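Local coordinates for protein alginate lyase (Bacteroides ovatus, PDB 3NNB) that probably cleaves the polysaccharide alginate by beta-elimination, at residues L269-I279 against W328-K339. Residues are numbered along the deposited sequence; the frame is centred on the assembly and turned at random.
Sequences LARTTALGYTI and WPYQQIKEWDKK
Q332 turns its side-chain amide to G276 and L275 in the first turn of helix 274-293, where two loops of a probable alpha/alpha toroid meet in a single beta bridge. Its OE1 accepts from G276 N at 2.9 Å in a nearly straight bond (166°), although the donor lies above the amide carbonyl plane; the bond from L275 N is weak. A glutamine suits the site because its other end donates: NE2 binds K334 O at 2.8 Å, which fixes the amide's rotation. CG points opposite the backbone N (chi1 -178°) and the chain bends at chi2, which carries OE1 to the helix start. A leucine here would probably leave G276 N without its acceptor and K334 O without its donor. On either side of Q332 the backbones pair, I333 N to T272 O and A274 N to Q331 O. The fork of L275 serves two indoles, CD1 over W328 and CD2 over W336, while small A274 lets W328 CZ2 come close. Further out, W328 NE1 reaches Q331 O weakly, and Y330 lies against the W328 face away from L275. Y330 offers its own face to L269 CD2, 3.9 Å from the ring centroid and 9° off the normal.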
ATOM      1  N   LEU A 269       6.464 -16.474   7.219  1.00  8.16           N
ATOM      2  CA  LEU A 269       7.800 -17.055   7.441  1.00  8.90           C
ATOM      3  C   LEU A 269       8.099 -18.231   6.509  1.00  9.42           C
ATOM      4  O   LEU A 269       9.261 -18.609   6.367  1.00  9.52           O
ATOM      5  CB  LEU A 269       7.950 -17.495   8.917  1.00  7.51           C
ATOM      6  CG  LEU A 269       7.947 -16.304   9.905  1.00  8.27           C
ATOM      7  CD1 LEU A 269       7.913 -16.795  11.388  1.00  9.16           C
ATOM      8  CD2 LEU A 269       9.169 -15.372   9.619  1.00  8.08           C
ATOM      9  N   ALA A 270       7.060 -18.806   5.909  1.00  8.90           N
ATOM     10  CA  ALA A 270       7.252 -19.926   4.972  1.00 10.00           C
ATOM     11  C   ALA A 270       7.693 -19.435   3.592  1.00  9.51           C
ATOM     12  O   ALA A 270       8.038 -20.261   2.731  1.00 11.39           O
ATOM     13  CB  ALA A 270       5.976 -20.720   4.828  1.00 11.06           C
ATOM     14  N   ARG A 271       7.649 -18.132   3.352  1.00  8.03           N
ATOM     15  CA  ARG A 271       7.970 -17.598   2.019  1.00  7.88           C
ATOM     16  C   ARG A 271       9.456 -17.512   1.719  1.00  7.93           C
ATOM     17  O   ARG A 271      10.292 -17.495   2.630  1.00  7.89           O
ATOM     18  CB  ARG A 271       7.359 -16.209   1.862  1.00  9.37           C
ATOM     19  CG  ARG A 271       5.821 -16.165   2.131  1.00  9.66           C
ATOM     20  CD  ARG A 271       5.012 -17.051   1.197  1.00  9.18           C
ATOM     21  NE  ARG A 271       5.106 -16.554  -0.161  1.00 11.70           N
ATOM     22  CZ  ARG A 271       4.348 -15.590  -0.668  1.00 11.51           C
ATOM     23  NH1 ARG A 271       3.407 -14.977   0.074  1.00 12.17           N
ATOM     24  NH2 ARG A 271       4.536 -15.201  -1.925  1.00 15.13           N
ATOM     25  N   THR A 272       9.804 -17.401   0.408  1.00  8.11           N
ATOM     26  CA  THR A 272      11.202 -17.214   0.026  1.00  7.39           C
ATOM     27  C   THR A 272      11.733 -15.848   0.425  1.00  8.93           C
ATOM     28  O   THR A 272      12.941 -15.673   0.598  1.00  8.69           O
ATOM     29  CB  THR A 272      11.467 -17.439  -1.467  1.00  7.44           C
ATOM     30  OG1 THR A 272      10.736 -16.490  -2.204  1.00  7.57           O
ATOM     31  CG2 THR A 272      11.074 -18.844  -1.914  1.00  9.02           C
ATOM     32  N   THR A 273      10.827 -14.882   0.607  1.00  8.96           N
ATOM     33  CA  THR A 273      11.174 -13.602   1.215  1.00  8.18           C
ATOM     34  C   THR A 273      10.475 -13.432   2.570  1.00  6.78           C
ATOM     35  O   THR A 273       9.656 -12.532   2.764  1.00  8.21           O
ATOM     36  CB  THR A 273      10.902 -12.414   0.251  1.00  8.34           C
ATOM     37  OG1 THR A 273       9.528 -12.415  -0.193  1.00  7.52           O
ATOM     38  CG2 THR A 273      11.813 -12.463  -0.985  1.00  9.90           C
ATOM     39  N   ALA A 274      10.792 -14.323   3.511  1.00  6.87           N
ATOM     40  CA  ALA A 274      10.133 -14.324   4.784  1.00  6.77           C
ATOM     41  C   ALA A 274      10.334 -13.048   5.604  1.00  8.19           C
ATOM     42  O   ALA A 274       9.432 -12.622   6.307  1.00  7.05           O
ATOM     43  CB  ALA A 274      10.581 -15.561   5.570  1.00  6.50           C
ATOM     44  N   LEU A 275      11.518 -12.415   5.527  1.00  7.61           N
ATOM     45  CA  LEU A 275      11.693 -11.161   6.252  1.00  8.39           C
ATOM     46  C   LEU A 275      10.833 -10.082   5.568  1.00  8.46           C
ATOM     47  O   LEU A 275      10.147  -9.292   6.230  1.00  9.93           O
ATOM     48  CB  LEU A 275      13.142 -10.752   6.282  1.00  7.88           C
ATOM     49  CG  LEU A 275      13.470  -9.459   7.009  1.00  8.19           C
ATOM     50  CD1 LEU A 275      13.076  -9.551   8.475  1.00 10.25           C
ATOM     51  CD2 LEU A 275      15.003  -9.066   6.874  1.00  9.84           C
ATOM     52  N   GLY A 276      10.864 -10.055   4.248  1.00  5.44           N
ATOM     53  CA  GLY A 276      10.056  -9.099   3.496  1.00  6.50           C
ATOM     54  C   GLY A 276       8.562  -9.184   3.759  1.00  7.68           C
ATOM     55  O   GLY A 276       7.926  -8.168   3.990  1.00  6.76           O
ATOM     56  N   TYR A 277       8.014 -10.385   3.767  1.00  8.78           N
ATOM     57  CA  TYR A 277       6.593 -10.551   4.014  1.00  7.42           C
ATOM     58  C   TYR A 277       6.208 -10.298   5.492  1.00  7.54           C
ATOM     59  O   TYR A 277       5.096  -9.823   5.768  1.00  7.59           O
ATOM     60  CB  TYR A 277       6.106 -11.922   3.521  1.00  6.99           C
ATOM     61  CG  TYR A 277       5.779 -11.893   2.049  1.00  6.30           C
ATOM     62  CD1 TYR A 277       4.712 -11.163   1.587  1.00 10.86           C
ATOM     63  CD2 TYR A 277       6.628 -12.478   1.088  1.00  8.22           C
ATOM     64  CE1 TYR A 277       4.413 -11.090   0.222  1.00 11.60           C
ATOM     65  CE2 TYR A 277       6.325 -12.394  -0.290  1.00  7.83           C
ATOM     66  CZ  TYR A 277       5.213 -11.722  -0.702  1.00 14.11           C
ATOM     67  OH  TYR A 277       4.937 -11.598  -2.054  1.00 11.93           O
ATOM     68  N   THR A 278       7.086 -10.669   6.424  1.00  7.50           N
ATOM     69  CA  THR A 278       6.856 -10.350   7.843  1.00  6.48           C
ATOM     70  C   THR A 278       6.695  -8.821   7.965  1.00  7.75           C
ATOM     71  O   THR A 278       5.782  -8.315   8.632  1.00  8.09           O
ATOM     72  CB  THR A 278       8.025 -10.817   8.702  1.00  5.93           C
ATOM     73  OG1 THR A 278       8.022 -12.257   8.789  1.00  7.09           O
ATOM     74  CG2 THR A 278       7.965 -10.222  10.131  1.00  8.48           C
ATOM     75  N   ILE A 279       7.578  -8.089   7.319  1.00  7.94           N
ATOM     76  CA  ILE A 279       7.535  -6.612   7.353  1.00  5.61           C
ATOM     77  C   ILE A 279       6.330  -6.018   6.579  1.00  6.87           C
ATOM     78  O   ILE A 279       5.707  -5.092   7.031  1.00  7.49           O
ATOM     79  CB  ILE A 279       8.890  -6.030   6.824  1.00  6.31           C
ATOM     80  CG1 ILE A 279      10.007  -6.370   7.807  1.00  9.97           C
ATOM     81  CG2 ILE A 279       8.781  -4.512   6.549  1.00  7.43           C
ATOM     82  CD1 ILE A 279      11.419  -6.081   7.271  1.00 11.39           C
ATOM     83  N   TRP A 328      19.246 -15.349  10.723  1.00  8.83           N
ATOM     84  CA  TRP A 328      17.824 -15.406  10.372  1.00  8.46           C
ATOM     85  C   TRP A 328      17.490 -16.804   9.838  1.00  8.95           C
ATOM     86  O   TRP A 328      17.931 -17.193   8.760  1.00  8.78           O
ATOM     87  CB  TRP A 328      17.556 -14.342   9.281  1.00  8.28           C
ATOM     88  CG  TRP A 328      16.230 -14.359   8.638  1.00  7.77           C
ATOM     89  CD1 TRP A 328      15.987 -14.627   7.328  1.00  7.78           C
ATOM     90  CD2 TRP A 328      14.981 -13.956   9.207  1.00  9.75           C
ATOM     91  NE1 TRP A 328      14.646 -14.486   7.049  1.00  9.00           N
ATOM     92  CE2 TRP A 328      14.000 -14.071   8.189  1.00  9.54           C
ATOM     93  CE3 TRP A 328      14.583 -13.538  10.473  1.00  6.41           C
ATOM     94  CZ2 TRP A 328      12.653 -13.795   8.414  1.00 11.75           C
ATOM     95  CZ3 TRP A 328      13.237 -13.271  10.687  1.00  8.97           C
ATOM     96  CH2 TRP A 328      12.292 -13.389   9.653  1.00  9.11           C
ATOM     97  N   PRO A 329      16.708 -17.586  10.609  1.00  8.16           N
ATOM     98  CA  PRO A 329      16.498 -18.985  10.289  1.00  7.74           C
ATOM     99  C   PRO A 329      15.323 -19.269   9.325  1.00  8.77           C
ATOM    100  O   PRO A 329      14.671 -20.295   9.431  1.00 14.53           O
ATOM    101  CB  PRO A 329      16.264 -19.598  11.669  1.00 10.57           C
ATOM    102  CG  PRO A 329      15.510 -18.483  12.421  1.00  9.51           C
ATOM    103  CD  PRO A 329      16.096 -17.213  11.913  1.00  8.22           C
ATOM    104  N   TYR A 330      15.084 -18.342   8.406  1.00  9.13           N
ATOM    105  CA  TYR A 330      14.057 -18.449   7.387  1.00  8.38           C
ATOM    106  C   TYR A 330      14.724 -17.971   6.091  1.00  9.07           C
ATOM    107  O   TYR A 330      15.851 -17.479   6.098  1.00  8.51           O
ATOM    108  CB  TYR A 330      12.863 -17.537   7.728  1.00  8.26           C
ATOM    109  CG  TYR A 330      12.343 -17.775   9.145  1.00  7.42           C
ATOM    110  CD1 TYR A 330      11.518 -18.860   9.423  1.00  7.39           C
ATOM    111  CD2 TYR A 330      12.735 -16.981  10.210  1.00  6.26           C
ATOM    112  CE1 TYR A 330      11.059 -19.105  10.704  1.00 10.74           C
ATOM    113  CE2 TYR A 330      12.323 -17.248  11.486  1.00  9.57           C
ATOM    114  CZ  TYR A 330      11.478 -18.315  11.721  1.00  9.42           C
ATOM    115  OH  TYR A 330      11.052 -18.600  13.017  1.00 12.76           O
ATOM    116  N   GLN A 331      14.005 -18.057   4.985  1.00  8.15           N
ATOM    117  CA  GLN A 331      14.543 -17.593   3.736  1.00  8.36           C
ATOM    118  C   GLN A 331      14.436 -16.063   3.596  1.00  5.93           C
ATOM    119  O   GLN A 331      13.501 -15.428   4.103  1.00  8.14           O
ATOM    120  CB  GLN A 331      13.822 -18.270   2.575  1.00  8.77           C
ATOM    121  CG  GLN A 331      13.912 -19.787   2.547  1.00 12.25           C
ATOM    122  CD  GLN A 331      13.063 -20.384   1.408  1.00 16.57           C
ATOM    123  OE1 GLN A 331      13.555 -20.533   0.316  1.00 26.05           O
ATOM    124  NE2 GLN A 331      11.766 -20.591   1.659  1.00 23.23           N
ATOM    125  N   GLN A 332      15.352 -15.470   2.825  1.00  7.24           N
ATOM    126  CA  GLN A 332      15.224 -14.113   2.350  1.00  6.96           C
ATOM    127  C   GLN A 332      16.149 -13.998   1.150  1.00  9.67           C
ATOM    128  O   GLN A 332      17.334 -13.636   1.263  1.00 10.36           O
ATOM    129  CB  GLN A 332      15.538 -13.034   3.386  1.00  7.88           C
ATOM    130  CG  GLN A 332      15.347 -11.629   2.897  1.00  8.01           C
ATOM    131  CD  GLN A 332      13.909 -11.240   2.535  1.00  8.61           C
ATOM    132  OE1 GLN A 332      12.928 -11.778   3.093  1.00  7.25           O
ATOM    133  NE2 GLN A 332      13.776 -10.333   1.531  1.00  8.61           N
ATOM    134  N   ILE A 333      15.595 -14.332   0.002  1.00  7.23           N
ATOM    135  CA  ILE A 333      16.414 -14.585  -1.184  1.00  8.27           C
ATOM    136  C   ILE A 333      16.997 -13.346  -1.877  1.00  9.05           C
ATOM    137  O   ILE A 333      17.872 -13.483  -2.741  1.00  8.82           O
ATOM    138  CB  ILE A 333      15.674 -15.467  -2.217  1.00  6.95           C
ATOM    139  CG1 ILE A 333      14.394 -14.754  -2.719  1.00  7.90           C
ATOM    140  CG2 ILE A 333      15.396 -16.886  -1.628  1.00  6.36           C
ATOM    141  CD1 ILE A 333      13.710 -15.417  -3.933  1.00  8.34           C
ATOM    142  N   LYS A 334      16.496 -12.169  -1.504  1.00  8.52           N
ATOM    143  CA  LYS A 334      16.943 -10.905  -2.055  1.00  9.20           C
ATOM    144  C   LYS A 334      16.675  -9.797  -1.056  1.00  9.41           C
ATOM    145  O   LYS A 334      16.052 -10.041  -0.030  1.00 10.41           O
ATOM    146  CB  LYS A 334      16.199 -10.624  -3.348  1.00  9.49           C
ATOM    147  CG  LYS A 334      14.680 -10.580  -3.175  1.00 10.04           C
ATOM    148  CD  LYS A 334      13.921 -10.345  -4.510  1.00 13.53           C
ATOM    149  CE  LYS A 334      12.418 -10.192  -4.320  1.00 13.52           C
ATOM    150  NZ  LYS A 334      11.674  -9.832  -5.555  1.00 13.77           N
ATOM    151  N   GLU A 335      17.129  -8.581  -1.380  1.00  9.97           N
ATOM    152  CA  GLU A 335      16.731  -7.378  -0.638  1.00  9.62           C
ATOM    153  C   GLU A 335      16.993  -7.406   0.875  1.00 10.61           C
ATOM    154  O   GLU A 335      16.270  -6.750   1.617  1.00 10.13           O
ATOM    155  CB  GLU A 335      15.245  -7.121  -0.900  1.00  9.55           C
ATOM    156  CG  GLU A 335      14.928  -6.786  -2.332  1.00  9.34           C
ATOM    157  CD  GLU A 335      13.431  -6.624  -2.649  1.00 16.35           C
ATOM    158  OE1 GLU A 335      12.536  -7.145  -1.949  1.00 14.05           O
ATOM    159  OE2 GLU A 335      13.140  -5.928  -3.630  1.00 18.02           O
ATOM    160  N   TRP A 336      18.016  -8.132   1.332  1.00 10.85           N
ATOM    161  CA  TRP A 336      18.329  -8.159   2.769  1.00  7.30           C
ATOM    162  C   TRP A 336      18.531  -6.772   3.353  1.00  8.28           C
ATOM    163  O   TRP A 336      17.884  -6.401   4.300  1.00  9.18           O
ATOM    164  CB  TRP A 336      19.549  -9.051   3.051  1.00  8.57           C
ATOM    165  CG  TRP A 336      19.834  -9.105   4.503  1.00  9.17           C
ATOM    166  CD1 TRP A 336      20.784  -8.375   5.168  1.00 13.46           C
ATOM    167  CD2 TRP A 336      19.143  -9.868   5.494  1.00  9.56           C
ATOM    168  NE1 TRP A 336      20.715  -8.629   6.521  1.00 11.63           N
ATOM    169  CE2 TRP A 336      19.731  -9.567   6.735  1.00  8.91           C
ATOM    170  CE3 TRP A 336      18.119 -10.812   5.449  1.00  8.31           C
ATOM    171  CZ2 TRP A 336      19.308 -10.158   7.922  1.00 10.75           C
ATOM    172  CZ3 TRP A 336      17.680 -11.374   6.637  1.00 10.29           C
ATOM    173  CH2 TRP A 336      18.293 -11.041   7.862  1.00  9.20           C
ATOM    174  N   ASP A 337      19.471  -5.995   2.799  1.00 10.90           N
ATOM    175  CA  ASP A 337      19.735  -4.667   3.352  1.00 10.48           C
ATOM    176  C   ASP A 337      18.537  -3.746   3.256  1.00 10.24           C
ATOM    177  O   ASP A 337      18.212  -2.989   4.203  1.00 10.34           O
ATOM    178  CB  ASP A 337      20.936  -4.035   2.630  1.00 12.30           C
ATOM    179  CG  ASP A 337      22.236  -4.712   2.931  1.00 20.12           C
ATOM    180  OD1 ASP A 337      22.339  -5.484   3.886  1.00 18.55           O
ATOM    181  OD2 ASP A 337      23.187  -4.419   2.202  1.00 26.30           O
ATOM    182  N   LYS A 338      17.841  -3.772   2.127  1.00  9.15           N
ATOM    183  CA  LYS A 338      16.610  -2.984   1.969  1.00 11.30           C
ATOM    184  C   LYS A 338      15.576  -3.286   3.063  1.00 10.51           C
ATOM    185  O   LYS A 338      14.971  -2.357   3.601  1.00 10.40           O
ATOM    186  CB  LYS A 338      16.022  -3.219   0.579  1.00 11.28           C
ATOM    187  CG  LYS A 338      14.766  -2.519   0.261  1.00 17.28           C
ATOM    188  CD  LYS A 338      14.230  -3.008  -1.125  1.00 19.87           C
ATOM    189  CE  LYS A 338      12.852  -2.449  -1.408  1.00 34.54           C
ATOM    190  NZ  LYS A 338      12.152  -3.195  -2.498  1.00 45.35           N
ATOM    191  N   LYS A 339      15.342  -4.573   3.343  1.00  8.41           N
ATOM    192  CA  LYS A 339      14.375  -4.983   4.398  1.00  8.48           C
ATOM    193  C   LYS A 339      14.850  -4.713   5.806  1.00  9.57           C
ATOM    194  O   LYS A 339      14.030  -4.311   6.633  1.00  9.38           O
ATOM    195  CB  LYS A 339      13.946  -6.432   4.216  1.00  9.37           C
ATOM    196  CG  LYS A 339      13.215  -6.669   2.886  1.00 12.23           C
ATOM    197  CD  LYS A 339      12.044  -5.719   2.650  1.00 12.54           C
ATOM    198  CE  LYS A 339      11.470  -5.930   1.261  1.00 12.89           C
ATOM    199  NZ  LYS A 339      10.381  -4.911   0.973  1.00 14.28           N
TER
HETATM  200  O   HOH W   1      11.293 -19.269   4.697  1.00 11.66           O
HETATM  201  O   HOH W   2       9.522 -21.448   0.430  1.00 26.42           O
HETATM  202  O   HOH W   3       8.248  -5.606   2.787  1.00 15.39           O